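Local coordinates for TRAP dicarboxylate transporter, DctP subunit (Sulfurospirillum deleyianum, PDB 4OVS), which probably serves as the periplasmic solute-binding subunit of a TRAP transporter, capturing succinate for uptake across the membrane, at residues Pro36-Gly41 with Phe214-Phe219; Gln102-Pro107 with Tyr117-Gly122; Ile127-Val132 with Ala139-Asp144; Gln68-Gly73 with Gly82-Ala87; Gly52-Gly57 with Leu257-Glu262. All coordinates share one frame; numbering follows the deposited sequence.

Interaction 1. Residues Pro36-Gly41 with Phe214-Phe219; sequences PNTPKG and FYTKKF
Thr38 and Thr216 meet through their side-chain branches, which cross at about a right angle. The contact is chiefly van der Waals: the methyl CG2 of Thr38 comes within 3.5 Å of Thr216 OG1 and within 4.0 Å of Thr216 CG2. Beside it, Asn37 CB lies 4.3 Å from Thr216 CG2, at the more exposed side of the contact. With only 101 Å² buried in all, the two segments touch rather than interlock.

Hydrogen bonding keeps both hydroxyls occupied within their own backbone surroundings. Thr38 stands at the N-cap of helix 39-54, and its OG1 accepts from Gly41 N at 3.0 Å, with an N-H...O angle of 154°; it also bonds to Ser35 O. A chi1 of 55° turns this oxygen back over the first helical turn and directs CG2 to the facing segment. Thr216 OG1 bonds to Ser212 O, one turn earlier in helix 211-216.

A water supplies the polar link between the segments. It donates to Thr216 O at 2.6 Å and accepts a weak bond from Asn37 ND2 at 3.4 Å.

Lys40, two residues past the cap, bonds succinate through NZ, and Asn213, which also binds succinate, lies close to Thr38. The contact thus borders the ligand cleft of a TRAP-type solute-binding protein, at a capped helix N-terminus.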
# COMPACT_ATOMS: atom_id res chain seq x y z
N PRO A 36 -2.45 -13.44 2.95
CA PRO A 36 -3.85 -13.62 2.54
C PRO A 36 -4.85 -13.17 3.60
O PRO A 36 -6.03 -13.00 3.30
CB PRO A 36 -3.99 -15.14 2.40
CG PRO A 36 -2.56 -15.66 2.34
CD PRO A 36 -1.69 -14.70 3.04
N ASN A 37 -4.39 -12.98 4.82
CA ASN A 37 -5.28 -12.56 5.91
C ASN A 37 -5.60 -11.06 5.96
O ASN A 37 -6.31 -10.62 6.85
CB ASN A 37 -4.65 -12.98 7.26
CG ASN A 37 -4.53 -14.47 7.39
OD1 ASN A 37 -5.47 -15.20 7.10
ND2 ASN A 37 -3.35 -14.95 7.82
N THR A 38 -5.04 -10.28 5.04
CA THR A 38 -5.28 -8.85 4.99
C THR A 38 -6.53 -8.61 4.11
O THR A 38 -6.91 -9.48 3.32
CB THR A 38 -4.11 -8.08 4.37
OG1 THR A 38 -3.81 -8.61 3.06
CG2 THR A 38 -2.84 -8.11 5.22
N PRO A 39 -7.14 -7.43 4.19
CA PRO A 39 -8.17 -7.06 3.19
C PRO A 39 -7.73 -7.25 1.70
O PRO A 39 -8.47 -7.81 0.92
CB PRO A 39 -8.41 -5.59 3.48
CG PRO A 39 -8.17 -5.51 4.99
CD PRO A 39 -7.00 -6.41 5.24
N LYS A 40 -6.54 -6.82 1.36
CA LYS A 40 -5.96 -7.00 0.01
C LYS A 40 -5.83 -8.45 -0.38
O LYS A 40 -6.09 -8.82 -1.50
CB LYS A 40 -4.60 -6.34 -0.05
CG LYS A 40 -3.86 -6.63 -1.27
CD LYS A 40 -2.55 -5.82 -1.35
CE LYS A 40 -1.60 -6.36 -2.38
NZ LYS A 40 -0.42 -5.47 -2.51
N GLY A 41 -5.39 -9.28 0.55
CA GLY A 41 -5.28 -10.69 0.28
C GLY A 41 -6.62 -11.38 0.14
O GLY A 41 -6.79 -12.27 -0.70
N PHE A 214 1.39 -4.54 9.62
CA PHE A 214 2.13 -4.56 10.87
C PHE A 214 1.88 -5.86 11.63
O PHE A 214 2.81 -6.46 12.11
CB PHE A 214 1.76 -3.35 11.73
CG PHE A 214 2.64 -3.14 12.91
CD1 PHE A 214 3.92 -2.65 12.77
CD2 PHE A 214 2.16 -3.40 14.19
CE1 PHE A 214 4.75 -2.46 13.89
CE2 PHE A 214 2.98 -3.22 15.32
CZ PHE A 214 4.26 -2.75 15.17
N TYR A 215 0.64 -6.31 11.72
CA TYR A 215 0.35 -7.51 12.50
C TYR A 215 0.47 -8.81 11.71
O TYR A 215 1.07 -9.76 12.17
CB TYR A 215 -1.04 -7.41 13.16
CG TYR A 215 -1.42 -8.57 14.02
CD1 TYR A 215 -1.05 -8.61 15.35
CD2 TYR A 215 -2.15 -9.62 13.52
CE1 TYR A 215 -1.39 -9.69 16.17
CE2 TYR A 215 -2.50 -10.71 14.33
CZ TYR A 215 -2.12 -10.72 15.65
OH TYR A 215 -2.46 -11.77 16.45
N THR A 216 -0.10 -8.85 10.52
CA THR A 216 -0.09 -10.05 9.69
C THR A 216 1.30 -10.50 9.25
O THR A 216 1.48 -11.68 9.01
CB THR A 216 -0.95 -9.93 8.44
OG1 THR A 216 -0.46 -8.87 7.61
CG2 THR A 216 -2.41 -9.67 8.85
N LYS A 217 2.28 -9.59 9.21
CA LYS A 217 3.63 -9.98 8.90
C LYS A 217 4.49 -10.07 10.13
O LYS A 217 5.68 -10.23 9.99
CB LYS A 217 4.32 -9.01 7.96
CG LYS A 217 3.64 -8.86 6.65
CD LYS A 217 3.64 -10.18 5.85
CE LYS A 217 4.96 -10.55 5.27
NZ LYS A 217 4.73 -11.72 4.39
N LYS A 218 3.90 -9.90 11.32
CA LYS A 218 4.57 -10.07 12.59
C LYS A 218 5.61 -9.03 12.87
O LYS A 218 6.53 -9.27 13.64
CB LYS A 218 5.12 -11.47 12.72
CG LYS A 218 4.04 -12.49 12.35
CD LYS A 218 4.31 -13.84 12.93
CE LYS A 218 3.40 -14.90 12.31
NZ LYS A 218 1.94 -14.63 12.56
N PHE A 219 5.44 -7.86 12.27
CA PHE A 219 6.38 -6.76 12.53
C PHE A 219 6.25 -6.36 14.00
O PHE A 219 7.20 -5.85 14.62
CB PHE A 219 6.07 -5.56 11.68
CG PHE A 219 6.27 -5.77 10.18
CD1 PHE A 219 7.04 -6.80 9.66
CD2 PHE A 219 5.67 -4.88 9.28
CE1 PHE A 219 7.23 -6.92 8.28
CE2 PHE A 219 5.84 -4.99 7.90
CZ PHE A 219 6.60 -6.02 7.40
O HOH W 1 -0.57 -13.31 8.90

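Interaction 2. Residues Gln102-Pro107 with Tyr117-Gly122; sequences QLFDLP and YKVLDG
Phe104 holds its CG anti to the carbonyl carbon, beside the backbone N (chi1 -60°), which swings the ring toward helix 113-120; there Leu120, with CG in the same position (chi1 -65°), brings CD2 over one face. The contact is part of the hydrophobic core of this solute-binding protein, between an irregular, helix-like turn at 102-105 and the last turn of helix 113-120. The leucine methyl makes a CH-pi contact, 4.2 Å from the ring centroid and 27° off the normal. It is therefore displaced from the centre, toward the CE2 and CZ side of the ring.

Val119 CG1 approaches obliquely, near CE1; its side chain and that of Phe104 run past each other in opposite directions. All three residues are buried. Phe91 adds an edge-to-face ring contact to Phe104, and Leu128 of helix 123-134 packs on the phenyl group as well, so that parts of several elements meet round the ring. Across the two segments, the approach of Leu120 CD2 to Phe104 CE2 is 3.8 Å, while Val119 CG1 lies 4.1 Å from Phe104 CE1.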
# COMPACT_ATOMS: atom_id res chain seq x y z
N GLN A 102 3.35 9.85 -6.74
CA GLN A 102 3.87 10.24 -5.42
C GLN A 102 2.93 11.18 -4.69
O GLN A 102 3.07 11.40 -3.48
CB GLN A 102 5.25 10.88 -5.53
CG GLN A 102 6.29 9.90 -5.87
CD GLN A 102 7.64 10.55 -6.00
OE1 GLN A 102 8.51 10.39 -5.13
NE2 GLN A 102 7.83 11.30 -7.09
N LEU A 103 1.98 11.76 -5.41
CA LEU A 103 0.95 12.58 -4.78
C LEU A 103 0.31 11.87 -3.56
O LEU A 103 0.17 12.46 -2.52
CB LEU A 103 -0.12 12.91 -5.81
CG LEU A 103 -1.42 13.57 -5.35
CD1 LEU A 103 -1.22 15.00 -4.90
CD2 LEU A 103 -2.34 13.51 -6.53
N PHE A 104 -0.05 10.62 -3.71
CA PHE A 104 -0.77 9.87 -2.69
C PHE A 104 0.14 9.43 -1.49
O PHE A 104 -0.36 8.97 -0.46
CB PHE A 104 -1.40 8.64 -3.32
CG PHE A 104 -2.38 8.92 -4.42
CD1 PHE A 104 -3.02 10.15 -4.53
CD2 PHE A 104 -2.70 7.94 -5.35
CE1 PHE A 104 -3.95 10.39 -5.53
CE2 PHE A 104 -3.63 8.18 -6.38
CZ PHE A 104 -4.25 9.40 -6.46
N ASP A 105 1.45 9.56 -1.64
CA ASP A 105 2.41 9.31 -0.56
C ASP A 105 2.70 10.53 0.31
O ASP A 105 3.32 10.40 1.35
CB ASP A 105 3.76 8.90 -1.14
CG ASP A 105 3.84 7.46 -1.49
OD1 ASP A 105 2.90 6.70 -1.14
OD2 ASP A 105 4.85 7.09 -2.12
N LEU A 106 2.32 11.72 -0.13
CA LEU A 106 2.68 12.92 0.62
C LEU A 106 2.14 12.85 2.03
O LEU A 106 1.01 12.44 2.26
CB LEU A 106 2.15 14.16 -0.07
CG LEU A 106 2.82 14.52 -1.39
CD1 LEU A 106 1.96 15.56 -2.13
CD2 LEU A 106 4.26 15.03 -1.13
N PRO A 107 2.96 13.22 3.01
CA PRO A 107 2.50 13.09 4.40
C PRO A 107 1.32 14.01 4.74
O PRO A 107 1.36 15.19 4.46
CB PRO A 107 3.74 13.42 5.22
CG PRO A 107 4.71 14.05 4.28
CD PRO A 107 4.39 13.52 2.91
N TYR A 117 -11.58 8.61 -0.71
CA TYR A 117 -12.40 7.98 -1.73
C TYR A 117 -12.95 9.02 -2.75
O TYR A 117 -13.11 8.70 -3.93
CB TYR A 117 -13.52 7.19 -1.08
CG TYR A 117 -13.06 5.84 -0.58
CD1 TYR A 117 -12.51 4.91 -1.46
CD2 TYR A 117 -13.17 5.49 0.76
CE1 TYR A 117 -12.09 3.68 -1.02
CE2 TYR A 117 -12.74 4.24 1.20
CZ TYR A 117 -12.22 3.35 0.32
OH TYR A 117 -11.79 2.13 0.76
N LYS A 118 -13.22 10.25 -2.30
CA LYS A 118 -13.62 11.31 -3.20
C LYS A 118 -12.50 11.63 -4.18
O LYS A 118 -12.75 12.01 -5.32
CB LYS A 118 -14.01 12.57 -2.44
CG LYS A 118 -15.41 12.52 -1.78
CD LYS A 118 -15.76 13.84 -1.11
CE LYS A 118 -16.98 13.70 -0.16
NZ LYS A 118 -17.23 14.90 0.71
N VAL A 119 -11.26 11.50 -3.75
CA VAL A 119 -10.14 11.70 -4.66
C VAL A 119 -9.97 10.51 -5.60
O VAL A 119 -9.96 10.67 -6.84
CB VAL A 119 -8.86 11.99 -3.89
CG1 VAL A 119 -7.66 11.97 -4.83
CG2 VAL A 119 -8.97 13.31 -3.24
N LEU A 120 -9.89 9.32 -5.03
CA LEU A 120 -9.63 8.11 -5.81
C LEU A 120 -10.72 7.81 -6.82
O LEU A 120 -10.40 7.45 -7.94
CB LEU A 120 -9.43 6.89 -4.91
CG LEU A 120 -8.22 6.90 -3.98
CD1 LEU A 120 -8.05 5.56 -3.22
CD2 LEU A 120 -6.95 7.26 -4.72
N ASP A 121 -11.99 7.96 -6.46
CA ASP A 121 -13.03 7.66 -7.43
C ASP A 121 -13.50 8.91 -8.18
O ASP A 121 -14.59 8.92 -8.73
CB ASP A 121 -14.23 6.96 -6.79
CG ASP A 121 -13.87 5.64 -6.12
OD1 ASP A 121 -12.99 4.91 -6.64
OD2 ASP A 121 -14.46 5.34 -5.06
N GLY A 122 -12.68 9.95 -8.21
CA GLY A 122 -13.03 11.21 -8.84
C GLY A 122 -11.97 11.61 -9.85
O GLY A 122 -11.22 10.76 -10.35

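Interaction 3. Residues Ile127-Val132 with Ala139-Asp144; sequences ILKDKV and ALDYWD
The extended chain of Lys129 crosses the phenol of Tyr142 at a slant. The pair joins helix 123-134 to the strand that follows it, 137-152, a helix followed by an antiparallel strand of the mixed sheet; the axes of 127-132 and 139-144 approach to 8.4 Å and run roughly antiparallel (147°). Lys129 CE packs 3.4 Å from Tyr142 CE2, obliquely to the ring, while CG lies near the phenol oxygen. That oxygen is hydrogen-bonded to Gly125 O, one helical turn before Lys129, which fixes the far end of the tyrosine.

Extension beyond CG carries the ammonium group past the ring to the strand backbone. At the start of the strand segment Ala139 CB rests against Lys129 O, and Val132 CG1 lies 4.3 Å from Ala139 CB. Asp141 turns its OD2 to Thr264; its OD1 remains 4.3 Å from Lys129 NZ, beyond a salt bridge, with a water donating to OD1 and accepting from Tyr142 N. Lys129 NZ donates to Leu140 O at 2.9 Å, tilted 28° from the carbonyl plane, with a C=O...N angle of 142°.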
# COMPACT_ATOMS: atom_id res chain seq x y z
N ILE A 127 -7.00 10.77 -13.51
CA ILE A 127 -5.81 11.30 -14.14
C ILE A 127 -4.63 10.37 -13.91
O ILE A 127 -3.86 10.10 -14.83
CB ILE A 127 -5.46 12.68 -13.60
CG1 ILE A 127 -6.30 13.74 -14.30
CG2 ILE A 127 -3.98 12.98 -13.83
CD1 ILE A 127 -6.42 15.05 -13.50
N LEU A 128 -4.47 9.86 -12.69
CA LEU A 128 -3.33 8.96 -12.41
C LEU A 128 -3.52 7.56 -13.03
O LEU A 128 -2.57 6.98 -13.51
CB LEU A 128 -3.05 8.89 -10.92
CG LEU A 128 -2.52 10.27 -10.55
CD1 LEU A 128 -2.93 10.63 -9.18
CD2 LEU A 128 -1.03 10.36 -10.69
N LYS A 129 -4.74 7.03 -13.04
CA LYS A 129 -4.99 5.80 -13.78
C LYS A 129 -4.54 5.97 -15.24
O LYS A 129 -3.91 5.11 -15.84
CB LYS A 129 -6.49 5.45 -13.80
CG LYS A 129 -7.08 4.99 -12.49
CD LYS A 129 -8.45 4.39 -12.72
CE LYS A 129 -9.09 4.03 -11.42
NZ LYS A 129 -10.42 3.36 -11.58
N ASP A 130 -4.91 7.10 -15.83
CA ASP A 130 -4.67 7.28 -17.26
C ASP A 130 -3.18 7.27 -17.56
O ASP A 130 -2.73 6.77 -18.59
CB ASP A 130 -5.33 8.57 -17.76
CG ASP A 130 -6.85 8.46 -17.86
OD1 ASP A 130 -7.42 7.35 -17.67
OD2 ASP A 130 -7.49 9.49 -18.16
N LYS A 131 -2.40 7.81 -16.63
CA LYS A 131 -0.95 7.84 -16.77
C LYS A 131 -0.34 6.44 -16.73
O LYS A 131 0.60 6.14 -17.44
CB LYS A 131 -0.33 8.71 -15.67
CG LYS A 131 -0.73 10.18 -15.82
CD LYS A 131 0.02 11.09 -14.84
CE LYS A 131 -0.36 12.54 -15.03
NZ LYS A 131 0.49 13.16 -16.05
N VAL A 132 -0.87 5.60 -15.86
CA VAL A 132 -0.41 4.22 -15.73
C VAL A 132 -0.79 3.47 -16.99
O VAL A 132 -0.02 2.69 -17.52
CB VAL A 132 -1.07 3.57 -14.49
CG1 VAL A 132 -0.74 2.07 -14.41
CG2 VAL A 132 -0.62 4.31 -13.23
N ALA A 139 -4.96 -0.49 -16.21
CA ALA A 139 -5.31 0.01 -14.89
C ALA A 139 -6.77 -0.22 -14.61
O ALA A 139 -7.63 0.20 -15.38
CB ALA A 139 -5.02 1.50 -14.81
N LEU A 140 -7.08 -0.86 -13.49
CA LEU A 140 -8.47 -1.10 -13.14
C LEU A 140 -8.81 -0.21 -11.94
O LEU A 140 -8.81 1.00 -12.09
CB LEU A 140 -8.70 -2.58 -12.86
CG LEU A 140 -8.51 -3.56 -14.00
CD1 LEU A 140 -8.57 -5.01 -13.55
CD2 LEU A 140 -9.55 -3.34 -15.02
N ASP A 141 -9.04 -0.78 -10.76
CA ASP A 141 -9.63 -0.05 -9.63
C ASP A 141 -8.64 0.26 -8.49
O ASP A 141 -7.67 -0.42 -8.33
CB ASP A 141 -10.68 -0.91 -8.92
CG ASP A 141 -11.94 -1.10 -9.71
OD1 ASP A 141 -12.52 -0.07 -10.15
OD2 ASP A 141 -12.35 -2.30 -9.87
N TYR A 142 -8.96 1.24 -7.66
CA TYR A 142 -8.21 1.43 -6.43
C TYR A 142 -8.77 0.61 -5.28
O TYR A 142 -10.00 0.53 -5.09
CB TYR A 142 -8.24 2.89 -6.02
CG TYR A 142 -7.55 3.83 -6.99
CD1 TYR A 142 -6.18 3.89 -7.04
CD2 TYR A 142 -8.26 4.67 -7.82
CE1 TYR A 142 -5.53 4.75 -7.89
CE2 TYR A 142 -7.61 5.54 -8.70
CZ TYR A 142 -6.23 5.58 -8.72
OH TYR A 142 -5.54 6.44 -9.57
N TRP A 143 -7.82 0.03 -4.52
CA TRP A 143 -8.05 -0.71 -3.26
C TRP A 143 -7.40 0.01 -2.08
O TRP A 143 -6.43 0.74 -2.27
CB TRP A 143 -7.47 -2.10 -3.37
CG TRP A 143 -8.23 -3.08 -4.20
CD1 TRP A 143 -9.25 -2.83 -5.06
CD2 TRP A 143 -7.99 -4.49 -4.27
NE1 TRP A 143 -9.69 -4.01 -5.63
CE2 TRP A 143 -8.93 -5.04 -5.15
CE3 TRP A 143 -7.09 -5.36 -3.63
CZ2 TRP A 143 -9.02 -6.41 -5.41
CZ3 TRP A 143 -7.18 -6.70 -3.87
CH2 TRP A 143 -8.14 -7.22 -4.75
N ASP A 144 -7.92 -0.23 -0.85
CA ASP A 144 -7.55 0.49 0.38
C ASP A 144 -6.68 -0.45 1.25
O ASP A 144 -6.96 -1.64 1.32
CB ASP A 144 -8.83 0.75 1.19
CG ASP A 144 -8.59 1.57 2.43
OD1 ASP A 144 -7.52 2.19 2.60
OD2 ASP A 144 -9.53 1.62 3.27
O HOH W 2 -11.69 2.36 -8.54

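Interaction 4. Residues Gln68-Gly73 with Gly82-Ala87; sequences QLYGDG and GNAHIA
Tyr70 reaches across to Asn83 and Ala84, just beyond the end of helix 75-81. Gly82, at positive phi (83°), closes that helix with a Schellman motif. Asn83 comes next: its CB packs 3.3 Å from Tyr70 OH, and its amide plane lies 29° from the ring plane. Its backbone O sits at the ring edge, near the plane and 3.9 Å from Tyr70 CE2. A water links the two residues, 2.9 Å from Tyr70 OH and giving a weak bond to Asn83 O at 3.5 Å. Leu69 CD2 lies farther from that backbone O, at 4.4 Å.

Ala84 then offers its methyl obliquely to the ring, with CB 3.9 Å from Tyr70 CE2. Beyond it the chain leaves the tyrosine and enters strand 86-87. That strand lies between strands 26-31 and 233-241 in the mixed sheet, while Ala78 of helix 75-81 and Thr31 of strand 26-31 both pack on Tyr70 and Ala84.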
# COMPACT_ATOMS: atom_id res chain seq x y z
N GLN A 68 5.36 -15.18 -3.27
CA GLN A 68 5.72 -16.54 -3.61
C GLN A 68 6.14 -16.66 -5.02
O GLN A 68 7.05 -17.41 -5.31
CB GLN A 68 4.58 -17.52 -3.39
CG GLN A 68 4.48 -17.89 -1.96
CD GLN A 68 3.34 -18.82 -1.67
OE1 GLN A 68 2.47 -19.01 -2.48
NE2 GLN A 68 3.38 -19.44 -0.51
N LEU A 69 5.48 -15.92 -5.92
CA LEU A 69 5.88 -15.97 -7.32
C LEU A 69 6.84 -14.83 -7.69
O LEU A 69 7.89 -15.07 -8.27
CB LEU A 69 4.64 -15.93 -8.19
CG LEU A 69 4.82 -16.41 -9.61
CD1 LEU A 69 5.12 -17.90 -9.61
CD2 LEU A 69 3.58 -16.02 -10.44
N TYR A 70 6.48 -13.61 -7.33
CA TYR A 70 7.30 -12.40 -7.60
C TYR A 70 7.13 -11.39 -6.47
O TYR A 70 6.02 -11.23 -5.91
CB TYR A 70 6.90 -11.69 -8.92
CG TYR A 70 7.02 -12.54 -10.13
CD1 TYR A 70 8.25 -12.84 -10.66
CD2 TYR A 70 5.90 -13.05 -10.75
CE1 TYR A 70 8.38 -13.64 -11.74
CE2 TYR A 70 6.01 -13.86 -11.83
CZ TYR A 70 7.26 -14.15 -12.34
OH TYR A 70 7.40 -14.95 -13.44
N GLY A 71 8.24 -10.74 -6.13
CA GLY A 71 8.26 -9.68 -5.15
C GLY A 71 8.23 -8.27 -5.72
O GLY A 71 8.08 -8.11 -6.91
N ASP A 72 8.40 -7.27 -4.85
CA ASP A 72 8.29 -5.86 -5.23
C ASP A 72 9.15 -5.56 -6.45
O ASP A 72 8.78 -4.77 -7.35
CB ASP A 72 8.81 -4.98 -4.09
CG ASP A 72 7.76 -4.71 -3.00
OD1 ASP A 72 6.55 -4.96 -3.22
OD2 ASP A 72 8.17 -4.22 -1.91
N GLY A 73 10.33 -6.17 -6.44
CA GLY A 73 11.36 -5.83 -7.41
C GLY A 73 11.22 -6.52 -8.74
O GLY A 73 11.94 -6.19 -9.68
N GLY A 82 4.28 -10.86 -19.42
CA GLY A 82 3.16 -11.80 -19.36
C GLY A 82 3.37 -13.05 -18.52
O GLY A 82 2.58 -14.01 -18.55
N ASN A 83 4.45 -13.06 -17.76
CA ASN A 83 4.72 -14.15 -16.80
C ASN A 83 3.85 -14.06 -15.53
O ASN A 83 3.71 -15.01 -14.76
CB ASN A 83 6.20 -14.12 -16.44
CG ASN A 83 7.07 -14.36 -17.65
OD1 ASN A 83 6.76 -15.21 -18.47
ND2 ASN A 83 8.14 -13.60 -17.77
N ALA A 84 3.26 -12.91 -15.31
CA ALA A 84 2.21 -12.77 -14.33
C ALA A 84 1.17 -11.91 -15.02
O ALA A 84 1.48 -11.20 -15.99
CB ALA A 84 2.74 -12.12 -13.06
N HIS A 85 -0.07 -11.99 -14.55
CA HIS A 85 -1.18 -11.42 -15.26
C HIS A 85 -1.83 -10.28 -14.53
O HIS A 85 -2.27 -9.32 -15.15
CB HIS A 85 -2.18 -12.54 -15.51
CG HIS A 85 -1.58 -13.71 -16.22
ND1 HIS A 85 -2.06 -14.99 -16.09
CD2 HIS A 85 -0.56 -13.77 -17.11
CE1 HIS A 85 -1.36 -15.80 -16.87
NE2 HIS A 85 -0.46 -15.09 -17.50
N ILE A 86 -1.94 -10.40 -13.22
CA ILE A 86 -2.67 -9.43 -12.40
C ILE A 86 -1.87 -9.14 -11.14
O ILE A 86 -1.33 -10.04 -10.51
CB ILE A 86 -4.10 -9.91 -12.06
CG1 ILE A 86 -4.90 -10.12 -13.34
CG2 ILE A 86 -4.85 -8.86 -11.25
CD1 ILE A 86 -6.31 -10.50 -13.18
N ALA A 87 -1.72 -7.86 -10.84
CA ALA A 87 -1.06 -7.42 -9.65
C ALA A 87 -1.85 -6.28 -8.94
O ALA A 87 -2.81 -5.70 -9.50
CB ALA A 87 0.32 -7.01 -9.94
O HOH W 3 5.93 -17.49 -13.74

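Interaction 5. Residues Gly52-Gly57 with Leu257-Glu262; sequences GELTNG and LQAMKE
Helix-to-helix packing near one end of the molecule, away from the succinate site, brings the C-terminal end of helix 39-54 against the long helix 253-289. Leu54 projects from its last turn and places CD1 against the side chain of Gln258, 3.7 Å from NE2 and 3.8 Å from CD. Its second methyl, CD2, stays 3.8 Å from the same NE2, so the branched end spans the amide nitrogen. The two side chains cross at about a right angle. Leu54 CD1 also reaches the buried Ala259, 4.3 Å from CB.

Gln258 takes a chi1 of -179° and then runs out extended, laying its aliphatic part and amide beside the leucine. The amide is held in turn: NE2 donates to Glu262 OE2 at 2.7 Å, almost straight at 172° and nearly in the amide plane. This bond spans one helical turn and fixes the rotation of the group that Leu54 packs on. Glu262 OE1 forms a salt bridge with Arg50 of helix 39-54, a second tie between the helices.

Past Leu54, Asn56 at positive phi and Gly57 N bonding to Gly52 O complete a Schellman motif, a classic helix C-terminal ending.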
# COMPACT_ATOMS: atom_id res chain seq x y z
N GLY A 52 -13.98 -18.03 -11.28
CA GLY A 52 -14.37 -19.43 -11.41
C GLY A 52 -15.89 -19.63 -11.50
O GLY A 52 -16.37 -20.36 -12.37
N GLU A 53 -16.63 -19.02 -10.58
CA GLU A 53 -18.08 -19.13 -10.55
C GLU A 53 -18.70 -18.50 -11.80
O GLU A 53 -19.49 -19.12 -12.47
CB GLU A 53 -18.63 -18.49 -9.27
CG GLU A 53 -18.17 -19.21 -8.03
CD GLU A 53 -18.54 -18.51 -6.71
OE1 GLU A 53 -18.76 -17.28 -6.69
OE2 GLU A 53 -18.64 -19.22 -5.69
N LEU A 54 -18.29 -17.29 -12.14
CA LEU A 54 -18.90 -16.59 -13.28
C LEU A 54 -18.55 -17.22 -14.63
O LEU A 54 -19.26 -17.01 -15.61
CB LEU A 54 -18.49 -15.12 -13.28
CG LEU A 54 -19.12 -14.21 -12.25
CD1 LEU A 54 -18.51 -12.84 -12.23
CD2 LEU A 54 -20.63 -14.12 -12.46
N THR A 55 -17.48 -18.00 -14.71
CA THR A 55 -17.13 -18.60 -15.98
C THR A 55 -17.49 -20.07 -16.01
O THR A 55 -17.02 -20.79 -16.88
CB THR A 55 -15.64 -18.45 -16.31
OG1 THR A 55 -14.83 -19.17 -15.34
CG2 THR A 55 -15.27 -17.00 -16.34
N ASN A 56 -18.32 -20.51 -15.08
CA ASN A 56 -18.59 -21.94 -14.87
C ASN A 56 -17.40 -22.89 -15.01
O ASN A 56 -17.49 -23.94 -15.64
CB ASN A 56 -19.73 -22.39 -15.77
CG ASN A 56 -20.97 -21.55 -15.58
OD1 ASN A 56 -21.55 -21.53 -14.50
ND2 ASN A 56 -21.39 -20.86 -16.63
N GLY A 57 -16.26 -22.52 -14.43
CA GLY A 57 -15.14 -23.43 -14.27
C GLY A 57 -14.20 -23.43 -15.45
O GLY A 57 -13.21 -24.17 -15.51
N LEU A 257 -13.98 -8.94 -15.62
CA LEU A 257 -14.18 -7.56 -15.24
C LEU A 257 -15.28 -7.44 -14.19
O LEU A 257 -15.20 -6.58 -13.32
CB LEU A 257 -14.55 -6.71 -16.47
CG LEU A 257 -13.43 -6.50 -17.50
CD1 LEU A 257 -13.96 -5.64 -18.62
CD2 LEU A 257 -12.18 -5.85 -16.92
N GLN A 258 -16.30 -8.28 -14.26
CA GLN A 258 -17.34 -8.23 -13.28
C GLN A 258 -16.75 -8.75 -11.93
O GLN A 258 -16.87 -8.12 -10.87
CB GLN A 258 -18.56 -9.04 -13.73
CG GLN A 258 -19.68 -8.97 -12.72
CD GLN A 258 -20.84 -9.90 -12.99
OE1 GLN A 258 -21.27 -10.10 -14.14
NE2 GLN A 258 -21.39 -10.46 -11.92
N ALA A 259 -16.05 -9.87 -12.01
CA ALA A 259 -15.34 -10.43 -10.86
C ALA A 259 -14.52 -9.37 -10.15
O ALA A 259 -14.62 -9.21 -8.92
CB ALA A 259 -14.50 -11.53 -11.28
N MSE A 260 -13.76 -8.60 -10.89
CA MSE A 260 -12.93 -7.57 -10.26
C MSE A 260 -13.72 -6.43 -9.61
O MSE A 260 -13.34 -5.96 -8.52
CB MSE A 260 -11.92 -6.98 -11.22
CG MSE A 260 -10.89 -6.07 -10.51
SE MSE A 260 -9.81 -7.01 -9.16
CE MSE A 260 -8.69 -8.05 -10.35
N LYS A 261 -14.79 -5.98 -10.29
CA LYS A 261 -15.68 -4.97 -9.71
C LYS A 261 -16.22 -5.40 -8.33
O LYS A 261 -16.17 -4.66 -7.36
CB LYS A 261 -16.84 -4.69 -10.69
CG LYS A 261 -17.73 -3.50 -10.30
CD LYS A 261 -19.01 -3.46 -11.17
CE LYS A 261 -19.96 -2.30 -10.84
NZ LYS A 261 -19.41 -0.93 -11.15
N GLU A 262 -16.77 -6.60 -8.27
CA GLU A 262 -17.30 -7.15 -7.04
C GLU A 262 -16.23 -7.24 -5.96
O GLU A 262 -16.46 -6.91 -4.79
CB GLU A 262 -17.92 -8.52 -7.33
CG GLU A 262 -19.09 -8.42 -8.19
CD GLU A 262 -19.81 -9.75 -8.42
OE1 GLU A 262 -19.61 -10.69 -7.61
OE2 GLU A 262 -20.58 -9.83 -9.39

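In the fold
Interactions 2, 3 and 4 are all nested within the loop closed by interaction 1, in the chain order 4, 2, 3. Interaction 5 crosses interaction 1, sharing helix 39-54 with it at the other end, their centres 25 Å apart. Interactions 2 and 3 are neighbours, centres 11 Å apart, through consecutive helices 113-120 and 123-134; Leu120 O meets Tyr142 CE2 at 3.5 Å. Interactions 3 and 4 reach the same mixed sheet, and both touch interaction 5 through selenomethionine Met260 of helix 253-289. Interaction 1 meets interaction 3 where Lys40 O packs on Trp143. Helix 39-54 thus runs from the succinate site beside interaction 1 to the outlying interaction 5.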